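Local coordinates for peptidase M16 domain protein (Alicyclobacillus acidocaldarius subsp. acidocaldarius DSM 446, PDB 4XEA), which probably hydrolyses peptide bonds as a metal-dependent peptidase of the insulinase family M16, at residues A[10-15]-A[206-211]; A[58-63]-A[88-93]; A[95-100]-A[187-192]; A[115-120]-A[218-223]. All blocks are in the same frame, centred on the assembly; numbering follows the deposited sequence.

Interaction 1 of 4, residues A[10-15]-A[206-211]; sequences RTWRLQ and EIAHVI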
# COMPACT_ATOMS: atom_id res chain seq x y z
N ARG A 10 -19.68 -14.46 13.76
CA ARG A 10 -20.14 -14.76 15.11
C ARG A 10 -19.90 -13.52 15.99
O ARG A 10 -18.76 -13.19 16.33
CB ARG A 10 -19.39 -15.97 15.67
CG ARG A 10 -19.99 -16.59 16.93
CD ARG A 10 -19.14 -17.75 17.47
NE ARG A 10 -18.97 -18.83 16.50
CZ ARG A 10 -18.33 -19.99 16.75
NH1 ARG A 10 -17.76 -20.22 17.93
NH2 ARG A 10 -18.26 -20.92 15.81
N THR A 11 -21.00 -12.87 16.35
CA THR A 11 -21.02 -11.63 17.11
C THR A 11 -21.82 -11.83 18.43
O THR A 11 -22.98 -12.21 18.39
CB THR A 11 -21.69 -10.51 16.31
OG1 THR A 11 -20.99 -10.28 15.06
CG2 THR A 11 -21.71 -9.23 17.10
N TRP A 12 -21.17 -11.57 19.57
CA TRP A 12 -21.82 -11.62 20.86
C TRP A 12 -21.19 -10.60 21.80
O TRP A 12 -20.25 -9.88 21.42
CB TRP A 12 -21.82 -13.06 21.43
CG TRP A 12 -20.58 -13.49 22.09
CD1 TRP A 12 -20.38 -13.67 23.44
CD2 TRP A 12 -19.36 -13.90 21.46
NE1 TRP A 12 -19.12 -14.15 23.68
CE2 TRP A 12 -18.46 -14.29 22.48
CE3 TRP A 12 -18.93 -13.98 20.12
CZ2 TRP A 12 -17.17 -14.73 22.21
CZ3 TRP A 12 -17.65 -14.42 19.86
CH2 TRP A 12 -16.78 -14.80 20.90
N ARG A 13 -21.78 -10.46 22.99
CA ARG A 13 -21.35 -9.48 23.98
C ARG A 13 -21.04 -10.18 25.31
O ARG A 13 -21.87 -10.95 25.80
CB ARG A 13 -22.42 -8.39 24.19
CG ARG A 13 -21.97 -7.26 25.13
CD ARG A 13 -23.07 -6.22 25.44
NE ARG A 13 -23.75 -5.73 24.23
CZ ARG A 13 -23.55 -4.58 23.60
NH1 ARG A 13 -22.61 -3.73 23.99
NH2 ARG A 13 -24.30 -4.28 22.53
N LEU A 14 -19.86 -9.93 25.87
CA LEU A 14 -19.45 -10.60 27.11
C LEU A 14 -20.12 -9.98 28.32
O LEU A 14 -20.70 -8.90 28.25
CB LEU A 14 -17.92 -10.54 27.30
CG LEU A 14 -17.04 -10.98 26.10
CD1 LEU A 14 -15.61 -10.56 26.31
CD2 LEU A 14 -17.12 -12.45 25.88
N GLN A 15 -19.99 -10.66 29.45
CA GLN A 15 -20.55 -10.19 30.71
C GLN A 15 -20.05 -8.78 31.00
O GLN A 15 -20.81 -7.96 31.50
CB GLN A 15 -20.21 -11.19 31.84
CG GLN A 15 -20.85 -10.88 33.20
CD GLN A 15 -20.15 -9.75 33.97
OE1 GLN A 15 -18.96 -9.45 33.74
NE2 GLN A 15 -20.87 -9.12 34.90
N GLU A 206 -12.42 -22.28 19.56
CA GLU A 206 -11.21 -22.19 20.38
C GLU A 206 -10.99 -20.77 20.88
O GLU A 206 -10.77 -20.54 22.07
CB GLU A 206 -9.99 -22.64 19.58
CG GLU A 206 -8.65 -22.53 20.34
CD GLU A 206 -7.43 -22.54 19.41
OE1 GLU A 206 -7.60 -22.44 18.17
OE2 GLU A 206 -6.30 -22.66 19.93
N ILE A 207 -11.05 -19.80 19.96
CA ILE A 207 -10.73 -18.43 20.31
C ILE A 207 -11.83 -17.79 21.18
O ILE A 207 -11.53 -17.01 22.09
CB ILE A 207 -10.45 -17.59 19.04
CG1 ILE A 207 -9.20 -18.10 18.30
CG2 ILE A 207 -10.30 -16.10 19.40
CD1 ILE A 207 -7.93 -18.20 19.16
N ALA A 208 -13.10 -18.14 20.92
CA ALA A 208 -14.22 -17.63 21.73
C ALA A 208 -14.10 -18.04 23.18
O ALA A 208 -14.42 -17.26 24.07
CB ALA A 208 -15.55 -18.08 21.17
N HIS A 209 -13.63 -19.25 23.42
CA HIS A 209 -13.40 -19.76 24.77
C HIS A 209 -12.19 -19.07 25.43
O HIS A 209 -12.24 -18.71 26.60
CB HIS A 209 -13.20 -21.28 24.67
CG HIS A 209 -12.95 -21.97 25.97
ND1 HIS A 209 -13.92 -22.09 26.94
CD2 HIS A 209 -11.87 -22.62 26.43
CE1 HIS A 209 -13.43 -22.77 27.96
NE2 HIS A 209 -12.19 -23.11 27.68
N VAL A 210 -11.11 -18.86 24.69
CA VAL A 210 -9.95 -18.12 25.21
C VAL A 210 -10.32 -16.68 25.66
O VAL A 210 -9.86 -16.18 26.71
CB VAL A 210 -8.84 -18.04 24.14
CG1 VAL A 210 -7.73 -17.06 24.57
CG2 VAL A 210 -8.28 -19.41 23.81
N ILE A 211 -11.16 -16.02 24.87
CA ILE A 211 -11.52 -14.64 25.16
C ILE A 211 -12.36 -14.64 26.46
O ILE A 211 -12.05 -13.88 27.37
CB ILE A 211 -12.30 -13.94 24.00
CG1 ILE A 211 -11.44 -13.83 22.74
CG2 ILE A 211 -12.75 -12.52 24.39
CD1 ILE A 211 -12.25 -13.61 21.46
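Arg10, Trp12 and Leu14 lie along one side of an extended segment that passes over helix 204-216. Arg10 CA is 9.3 Å from Ala208 CA, and Leu14 CA is 9.1 Å from Ile211 CA. The alternation of strand 10-13 turns Arg10 and Trp12 toward the helix, and Leu14, just past its end, follows the same pattern; Ala208 and Ile211 meet them less than one turn apart. Trp12 brings CH2 (3.5 Å) and CZ2 (3.9 Å) of its six-membered ring to Ala208 CB, which lies oblique to the ring. A chi1 of 81° sets CG over the backbone, flanked by N and C; the indole stays close to its own strand, and the carbonyl oxygen of Arg10 lies in plane at the ring edge. Strand 10-13 is an outermost strand of the six-stranded mixed sheet of this alpha/beta unit, and helix 204-216 follows strand 194-200 of the same sheet. Further along, Leu14 and Ile211 cross at about a right angle, and the branches that touch are Leu14 CD1 and Ile211 CG2 (4.0 Å). Ile211 also reaches Val20 and Leu196 on the sheet. Trp12 NE1 is hydrogen-bonded to Glu212 and Arg10 NH1 makes a salt bridge to Asp205, both on the helix, while Arg10 NH2 pairs with Glu8; Arg10 NH1 also passes 4.5 Å from Ala208 CB.

Interaction 2 of 4, residues A[58-63]-A[88-93]; sequences GIAHFL and AYTTFD. With NI (nickel (II) ion), chain C.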
# COMPACT_ATOMS: atom_id res chain seq x y z
N GLY A 58 -4.16 15.65 23.06
CA GLY A 58 -3.07 14.70 22.90
C GLY A 58 -3.22 13.42 23.68
O GLY A 58 -2.39 12.54 23.53
N ILE A 59 -4.28 13.26 24.48
CA ILE A 59 -4.30 12.16 25.44
C ILE A 59 -4.53 10.82 24.82
O ILE A 59 -3.81 9.89 25.20
CB ILE A 59 -5.23 12.40 26.67
CG1 ILE A 59 -4.63 13.55 27.50
CG2 ILE A 59 -5.28 11.13 27.56
CD1 ILE A 59 -5.40 13.89 28.78
N ALA A 60 -5.49 10.69 23.90
CA ALA A 60 -5.72 9.43 23.21
C ALA A 60 -4.40 8.86 22.66
O ALA A 60 -4.07 7.68 22.85
CB ALA A 60 -6.77 9.56 22.10
N HIS A 61 -3.62 9.74 22.04
CA HIS A 61 -2.38 9.35 21.35
C HIS A 61 -1.23 9.07 22.33
O HIS A 61 -0.40 8.18 22.11
CB HIS A 61 -2.03 10.45 20.37
CG HIS A 61 -0.66 10.35 19.82
ND1 HIS A 61 0.39 11.08 20.34
CD2 HIS A 61 -0.15 9.59 18.82
CE1 HIS A 61 1.49 10.79 19.67
NE2 HIS A 61 1.19 9.90 18.74
N PHE A 62 -1.18 9.84 23.42
CA PHE A 62 -0.23 9.57 24.53
C PHE A 62 -0.47 8.15 25.11
O PHE A 62 0.47 7.36 25.29
CB PHE A 62 -0.41 10.65 25.60
CG PHE A 62 0.80 10.88 26.47
CD1 PHE A 62 1.28 9.89 27.28
CD2 PHE A 62 1.39 12.14 26.53
CE1 PHE A 62 2.39 10.12 28.11
CE2 PHE A 62 2.49 12.37 27.34
CZ PHE A 62 2.99 11.37 28.13
N LEU A 63 -1.72 7.83 25.38
CA LEU A 63 -2.07 6.48 25.88
C LEU A 63 -1.66 5.40 24.87
O LEU A 63 -1.14 4.35 25.25
CB LEU A 63 -3.57 6.37 26.20
CG LEU A 63 -4.09 7.19 27.39
CD1 LEU A 63 -5.59 7.01 27.47
CD2 LEU A 63 -3.38 6.72 28.73
N ALA A 88 -0.41 -0.16 16.38
CA ALA A 88 -1.57 0.59 16.85
C ALA A 88 -1.65 1.91 16.07
O ALA A 88 -0.70 2.29 15.43
CB ALA A 88 -1.46 0.83 18.32
N TYR A 89 -2.79 2.57 16.15
CA TYR A 89 -2.94 3.94 15.71
C TYR A 89 -4.01 4.65 16.56
O TYR A 89 -4.86 4.01 17.19
CB TYR A 89 -3.22 4.04 14.17
CG TYR A 89 -4.60 3.51 13.76
CD1 TYR A 89 -5.75 4.28 13.96
CD2 TYR A 89 -4.76 2.23 13.22
CE1 TYR A 89 -7.02 3.81 13.61
CE2 TYR A 89 -6.02 1.75 12.86
CZ TYR A 89 -7.15 2.55 13.06
OH TYR A 89 -8.39 2.09 12.73
N THR A 90 -3.94 5.98 16.56
CA THR A 90 -4.99 6.84 17.10
C THR A 90 -5.54 7.67 15.96
O THR A 90 -4.76 8.19 15.11
CB THR A 90 -4.39 7.79 18.11
OG1 THR A 90 -3.64 7.04 19.07
CG2 THR A 90 -5.48 8.60 18.82
N THR A 91 -6.86 7.76 15.89
CA THR A 91 -7.51 8.66 14.93
C THR A 91 -8.48 9.59 15.67
O THR A 91 -8.40 9.73 16.91
CB THR A 91 -8.13 7.95 13.69
OG1 THR A 91 -8.55 8.97 12.75
CG2 THR A 91 -9.35 7.09 14.04
N PHE A 92 -9.34 10.28 14.93
CA PHE A 92 -10.16 11.33 15.53
C PHE A 92 -11.04 10.80 16.63
O PHE A 92 -11.25 11.48 17.66
CB PHE A 92 -11.02 12.00 14.45
CG PHE A 92 -10.21 12.65 13.39
CD1 PHE A 92 -9.30 13.67 13.72
CD2 PHE A 92 -10.31 12.26 12.08
CE1 PHE A 92 -8.52 14.28 12.76
CE2 PHE A 92 -9.54 12.92 11.10
CZ PHE A 92 -8.64 13.91 11.46
N ASP A 93 -11.64 9.64 16.40
CA ASP A 93 -12.69 9.14 17.26
C ASP A 93 -12.52 7.70 17.75
O ASP A 93 -13.44 7.13 18.39
CB ASP A 93 -14.08 9.30 16.59
CG ASP A 93 -14.20 8.58 15.25
OD1 ASP A 93 -13.24 7.89 14.82
OD2 ASP A 93 -15.25 8.72 14.59
NI NI C . 2.76 8.63 17.82
O HOH W 1 4.14 7.07 16.56
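Thr90 sits against the backbone between Ala60 and His61, and its two branches divide the work. The methyl CG2 packs on the methyl of Ala60, 3.7 Å from its CB, while OG1 lies 3.5 Å from His61 CA and 4.0 Å from His61 CB, near the plane of the imidazole and at its edge. That hydroxyl has its hydrogen-bond partner one residue before the second metal histidine: OG1 is bonded to Glu64. His61 CG is anti to the backbone N (chi1 167°), a setting from which NE2 reaches the nickel ion at 2.2 Å. Water 1 is another ligand of the metal, at 2.4 Å, and His65 and Glu136 complete the protein part of the site. His61, Glu64 and His65 spell the HxxEH sequence, the inverted zinc-binding motif of M16 peptidases, so the nickel probably occupies the place that zinc takes in relatives. Thr90 thus touches the backbone of one metal ligand and is hydrogen-bonded to the glutamate of the motif, which it may help to position. One turn back, Gly58 is the N-cap of the helix, and its carbonyl oxygen accepts from Phe62 N at 3.0 Å. Helix 59-66 touches the end of strand 84-90 and Thr95 of strand 95-101, and also helix 123-141, which supplies Glu136 and packs Ile133 on His61; Leu181 of helix 178-188 touches Phe62 and Leu63.

Interaction 3 of 4, residues A[95-100]-A[187-192]; sequences TAYYFS and TFYHPS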
# COMPACT_ATOMS: atom_id res chain seq x y z
N THR A 95 -9.12 4.70 19.00
CA THR A 95 -7.76 4.20 19.09
C THR A 95 -7.83 2.69 18.92
O THR A 95 -8.70 2.01 19.52
CB THR A 95 -7.11 4.52 20.47
OG1 THR A 95 -7.34 5.89 20.84
CG2 THR A 95 -5.61 4.26 20.44
N ALA A 96 -6.93 2.17 18.08
CA ALA A 96 -6.93 0.75 17.69
C ALA A 96 -5.56 0.09 17.92
O ALA A 96 -4.51 0.68 17.64
CB ALA A 96 -7.31 0.60 16.23
N TYR A 97 -5.64 -1.16 18.43
CA TYR A 97 -4.52 -2.07 18.65
C TYR A 97 -4.77 -3.36 17.85
O TYR A 97 -5.86 -3.95 17.91
CB TYR A 97 -4.37 -2.37 20.15
CG TYR A 97 -4.25 -1.09 20.98
CD1 TYR A 97 -3.00 -0.53 21.23
CD2 TYR A 97 -5.38 -0.38 21.40
CE1 TYR A 97 -2.86 0.64 21.91
CE2 TYR A 97 -5.25 0.83 22.12
CZ TYR A 97 -3.99 1.33 22.36
OH TYR A 97 -3.82 2.51 23.05
N TYR A 98 -3.77 -3.80 17.07
CA TYR A 98 -4.04 -4.91 16.16
C TYR A 98 -2.81 -5.74 15.88
O TYR A 98 -1.70 -5.23 15.98
CB TYR A 98 -4.63 -4.37 14.86
CG TYR A 98 -3.75 -3.39 14.10
CD1 TYR A 98 -2.96 -3.83 13.05
CD2 TYR A 98 -3.73 -2.03 14.41
CE1 TYR A 98 -2.14 -2.95 12.33
CE2 TYR A 98 -2.93 -1.13 13.68
CZ TYR A 98 -2.16 -1.60 12.64
OH TYR A 98 -1.34 -0.75 11.95
N PHE A 99 -3.02 -7.04 15.60
CA PHE A 99 -1.95 -7.89 15.17
C PHE A 99 -2.37 -8.64 13.93
O PHE A 99 -3.56 -8.77 13.61
CB PHE A 99 -1.49 -8.87 16.30
CG PHE A 99 -2.46 -10.00 16.60
CD1 PHE A 99 -2.52 -11.13 15.79
CD2 PHE A 99 -3.26 -9.96 17.74
CE1 PHE A 99 -3.39 -12.17 16.08
CE2 PHE A 99 -4.14 -11.01 18.04
CZ PHE A 99 -4.21 -12.11 17.21
N SER A 100 -1.38 -9.15 13.23
CA SER A 100 -1.62 -10.20 12.26
C SER A 100 -0.56 -11.30 12.44
O SER A 100 0.58 -11.03 12.81
CB SER A 100 -1.61 -9.62 10.87
OG SER A 100 -0.30 -9.26 10.54
N THR A 187 -11.62 5.79 32.19
CA THR A 187 -12.93 6.15 31.65
C THR A 187 -13.21 5.44 30.32
O THR A 187 -14.32 4.96 30.10
CB THR A 187 -13.04 7.65 31.45
OG1 THR A 187 -12.85 8.31 32.71
CG2 THR A 187 -14.41 8.07 30.86
N PHE A 188 -12.21 5.41 29.43
CA PHE A 188 -12.44 5.03 28.04
C PHE A 188 -11.99 3.65 27.67
O PHE A 188 -12.39 3.15 26.64
CB PHE A 188 -11.79 6.06 27.09
CG PHE A 188 -12.48 7.39 27.08
CD1 PHE A 188 -11.95 8.47 27.77
CD2 PHE A 188 -13.68 7.57 26.40
CE1 PHE A 188 -12.59 9.71 27.79
CE2 PHE A 188 -14.31 8.81 26.37
CZ PHE A 188 -13.77 9.90 27.06
N TYR A 189 -11.16 3.03 28.50
CA TYR A 189 -10.64 1.71 28.19
C TYR A 189 -11.38 0.61 28.92
O TYR A 189 -10.92 -0.51 28.97
CB TYR A 189 -9.15 1.65 28.46
CG TYR A 189 -8.33 2.15 27.31
CD1 TYR A 189 -8.25 3.52 27.04
CD2 TYR A 189 -7.62 1.27 26.48
CE1 TYR A 189 -7.50 4.01 25.97
CE2 TYR A 189 -6.86 1.75 25.42
CZ TYR A 189 -6.82 3.13 25.15
OH TYR A 189 -6.05 3.63 24.13
N HIS A 190 -12.55 0.93 29.46
CA HIS A 190 -13.41 -0.08 30.01
C HIS A 190 -13.95 -0.96 28.89
O HIS A 190 -14.23 -0.46 27.81
CB HIS A 190 -14.59 0.56 30.79
CG HIS A 190 -15.35 -0.44 31.60
ND1 HIS A 190 -16.34 -1.23 31.06
CD2 HIS A 190 -15.24 -0.79 32.90
CE1 HIS A 190 -16.83 -2.02 32.01
NE2 HIS A 190 -16.17 -1.78 33.13
N PRO A 191 -14.13 -2.25 29.14
CA PRO A 191 -14.55 -3.12 28.03
C PRO A 191 -15.89 -2.76 27.37
O PRO A 191 -16.09 -3.07 26.18
CB PRO A 191 -14.60 -4.52 28.66
CG PRO A 191 -14.36 -4.32 30.15
CD PRO A 191 -13.63 -3.03 30.29
N SER A 192 -16.77 -2.11 28.13
CA SER A 192 -18.06 -1.66 27.65
C SER A 192 -17.91 -0.55 26.61
O SER A 192 -18.86 -0.28 25.87
CB SER A 192 -18.93 -1.13 28.81
OG SER A 192 -18.30 -0.03 29.44
O HOH W 2 -6.33 6.10 23.27
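An inner strand of the six-stranded mixed sheet is joined here to the turn that ends helix 178-188, through a buried pair of tyrosines, Tyr97 and Tyr189. Their hydroxyls meet directly, Tyr97 OH to Tyr189 OH at 2.7 Å, in a hydrogen bond that either could donate. Tyr97 reaches its partner with CG opposite the carbonyl carbon (chi1 -54°). The side chains cross at about a right angle, and the Tyr189 oxygen lies in the plane of the Tyr97 ring at its edge. Beside the hydroxyls the rings touch through carbon, CE2 of Tyr97 being 3.8 Å from CE2 of Tyr189. Water 2 gives the Tyr189 oxygen a second partner: it lies in the plane of that ring, 2.6 Å from Tyr189 OH, and donates to Thr95 OG1, also at 2.6 Å. Thr95 OG1 is also bonded to the carbonyl oxygen of Tyr39, so these buried polar atoms form a short connected chain. Past Tyr189 the turn braces itself: Ser192 N donates to His190 ND1 at 3.1 Å with an N-H...N angle of 168°, from 19° out of the ring plane, and Pro191 CD lies over one face of the same imidazole. Tyr189 stacks on Tyr185 of helix 178-188 and, like Tyr97, touches Met67. Strand 95-101 runs between strands 31-37 and 84-90, and helix 105-116 packs Leu112 and Val116 against Tyr97.

Interaction 4 of 4, residues A[115-120]-A[218-223]; sequences FVQSIH and KSFKEP. With NA (sodium ion), chain B.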
# COMPACT_ATOMS: atom_id res chain seq x y z
N PHE A 115 -2.36 -6.66 27.19
CA PHE A 115 -1.57 -5.41 27.16
C PHE A 115 -2.43 -4.14 27.00
O PHE A 115 -2.01 -3.04 27.36
CB PHE A 115 -0.39 -5.50 26.16
CG PHE A 115 -0.62 -4.83 24.81
CD1 PHE A 115 -0.40 -3.48 24.63
CD2 PHE A 115 -0.98 -5.59 23.69
CE1 PHE A 115 -0.57 -2.87 23.37
CE2 PHE A 115 -1.16 -5.01 22.45
CZ PHE A 115 -0.96 -3.64 22.28
N VAL A 116 -3.63 -4.29 26.48
CA VAL A 116 -4.54 -3.15 26.35
C VAL A 116 -5.34 -2.94 27.66
O VAL A 116 -5.75 -1.81 27.95
CB VAL A 116 -5.45 -3.35 25.14
CG1 VAL A 116 -6.49 -2.23 25.00
CG2 VAL A 116 -4.56 -3.45 23.83
N GLN A 117 -5.54 -4.01 28.45
CA GLN A 117 -6.35 -3.94 29.69
C GLN A 117 -5.55 -3.64 30.96
O GLN A 117 -6.11 -3.64 32.06
CB GLN A 117 -7.21 -5.21 29.85
CG GLN A 117 -8.35 -5.24 28.85
CD GLN A 117 -9.21 -6.47 28.88
OE1 GLN A 117 -8.75 -7.64 29.14
NE2 GLN A 117 -10.49 -6.24 28.60
N SER A 118 -4.24 -3.39 30.83
CA SER A 118 -3.45 -2.82 31.93
C SER A 118 -2.60 -1.71 31.40
O SER A 118 -2.13 -1.77 30.27
CB SER A 118 -2.54 -3.87 32.59
OG SER A 118 -3.27 -4.99 33.01
N ILE A 119 -2.36 -0.69 32.21
CA ILE A 119 -1.46 0.39 31.78
C ILE A 119 -0.43 0.56 32.85
O ILE A 119 -0.74 0.37 34.03
CB ILE A 119 -2.17 1.73 31.56
CG1 ILE A 119 -1.24 2.64 30.75
CG2 ILE A 119 -2.57 2.35 32.90
CD1 ILE A 119 -1.86 3.86 30.18
N HIS A 120 0.79 0.91 32.45
CA HIS A 120 1.90 1.02 33.38
C HIS A 120 2.57 2.39 33.23
O HIS A 120 3.53 2.55 32.49
CB HIS A 120 2.88 -0.16 33.20
CG HIS A 120 2.24 -1.51 33.43
ND1 HIS A 120 2.21 -2.12 34.67
CD2 HIS A 120 1.60 -2.34 32.58
CE1 HIS A 120 1.57 -3.28 34.56
NE2 HIS A 120 1.18 -3.43 33.31
N LYS A 218 -10.37 -11.66 34.96
CA LYS A 218 -10.08 -10.29 35.36
C LYS A 218 -11.26 -9.67 36.11
O LYS A 218 -12.39 -10.16 36.04
CB LYS A 218 -9.74 -9.46 34.13
CG LYS A 218 -8.47 -9.96 33.41
CD LYS A 218 -8.14 -9.14 32.15
CE LYS A 218 -6.85 -9.68 31.51
NZ LYS A 218 -6.39 -8.87 30.37
N SER A 219 -10.99 -8.57 36.80
CA SER A 219 -12.04 -7.86 37.53
C SER A 219 -12.22 -6.47 36.98
O SER A 219 -11.29 -5.66 36.95
CB SER A 219 -11.71 -7.78 39.00
OG SER A 219 -11.96 -9.02 39.62
N PHE A 220 -13.43 -6.17 36.57
CA PHE A 220 -13.71 -4.88 36.03
C PHE A 220 -14.66 -4.13 36.92
O PHE A 220 -15.54 -4.72 37.53
CB PHE A 220 -14.29 -5.03 34.63
CG PHE A 220 -13.37 -5.75 33.69
CD1 PHE A 220 -12.40 -5.05 32.98
CD2 PHE A 220 -13.45 -7.12 33.55
CE1 PHE A 220 -11.54 -5.71 32.12
CE2 PHE A 220 -12.60 -7.79 32.70
CZ PHE A 220 -11.65 -7.08 31.98
N LYS A 221 -14.46 -2.82 36.97
CA LYS A 221 -15.40 -1.89 37.58
C LYS A 221 -16.72 -1.85 36.83
O LYS A 221 -16.86 -2.41 35.72
CB LYS A 221 -14.80 -0.48 37.59
CG LYS A 221 -13.70 -0.26 38.64
CD LYS A 221 -12.77 0.89 38.20
CE LYS A 221 -11.63 1.13 39.18
NZ LYS A 221 -10.52 1.88 38.48
N GLU A 222 -17.69 -1.21 37.46
CA GLU A 222 -18.93 -0.84 36.80
C GLU A 222 -18.59 0.02 35.63
O GLU A 222 -17.64 0.82 35.70
CB GLU A 222 -19.88 -0.08 37.74
CG GLU A 222 -20.41 -0.93 38.90
CD GLU A 222 -20.79 -2.33 38.43
OE1 GLU A 222 -21.57 -2.46 37.45
OE2 GLU A 222 -20.29 -3.32 39.02
N PRO A 223 -19.32 -0.15 34.53
CA PRO A 223 -18.98 0.63 33.36
C PRO A 223 -19.13 2.14 33.64
O PRO A 223 -20.16 2.56 34.11
CB PRO A 223 -19.96 0.14 32.29
CG PRO A 223 -20.89 -0.85 32.97
CD PRO A 223 -20.29 -1.23 34.25
NA NA B . -0.61 -1.96 28.51
O HOH W 3 0.96 -0.18 29.41
O HOH W 4 0.88 -3.52 29.33
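Gln117 turns the two ends of its amide to different partners, the oxygen to Lys218 and the nitrogen to the ring of Phe220. Lys218 NZ donates to Gln117 OE1 at 2.9 Å, lying in the carbonyl plane on a lone pair with a C=O...N angle of 139°. Both chains are extended beyond CG, which lets them span a backbone separation of 9.3 Å between Gln117 CA and Lys218 CA. At the other end, Gln117 NE2 comes within 3.7 Å of Phe220 CZ; the side chains meet at about a right angle, with the amide and ring planes 54° apart. Both ends of the Lys218-Gln117 bond have a further partner: Gln215 also bonds to Gln117 OE1, and Lys218 NZ forms a salt bridge with Asp114. Two donors on OE1, Lys218 NZ and Gln215 NE2, should fix which way round the amide sits. The backbone flanking Gln117 wraps a sodium ion, bound by Phe115 O at 2.1 Å and Ser118 O at 2.3 Å together with Met67 O and two waters. This surface contact thus joins the end of helix 105-116 to the loop after helix 204-216, while Val116 and Gln117 rest on Phe35 of strand 31-37, and Ile119 packs against helix 178-188.

From the N terminus, the loop begun at 10-15 is the first to open and closes only at 206-211, joining an outer strand of the six-stranded sheet to helix 204-216. Nested inside it, interaction 2 opens and closes early, setting the metal-binding helix against strand 84-90. Interaction 3 follows in series, also nested in interaction 1, and carries the next strand to the end of helix 178-188; the Tyr89 O to Ala96 N bond (2.9 Å) links the two. Interaction 4 starts inside the loops of interactions 1 and 3 and closes beyond both, so it crosses each. His190 NE2 to Lys221 O (2.7 Å) ties interaction 3 to interaction 4.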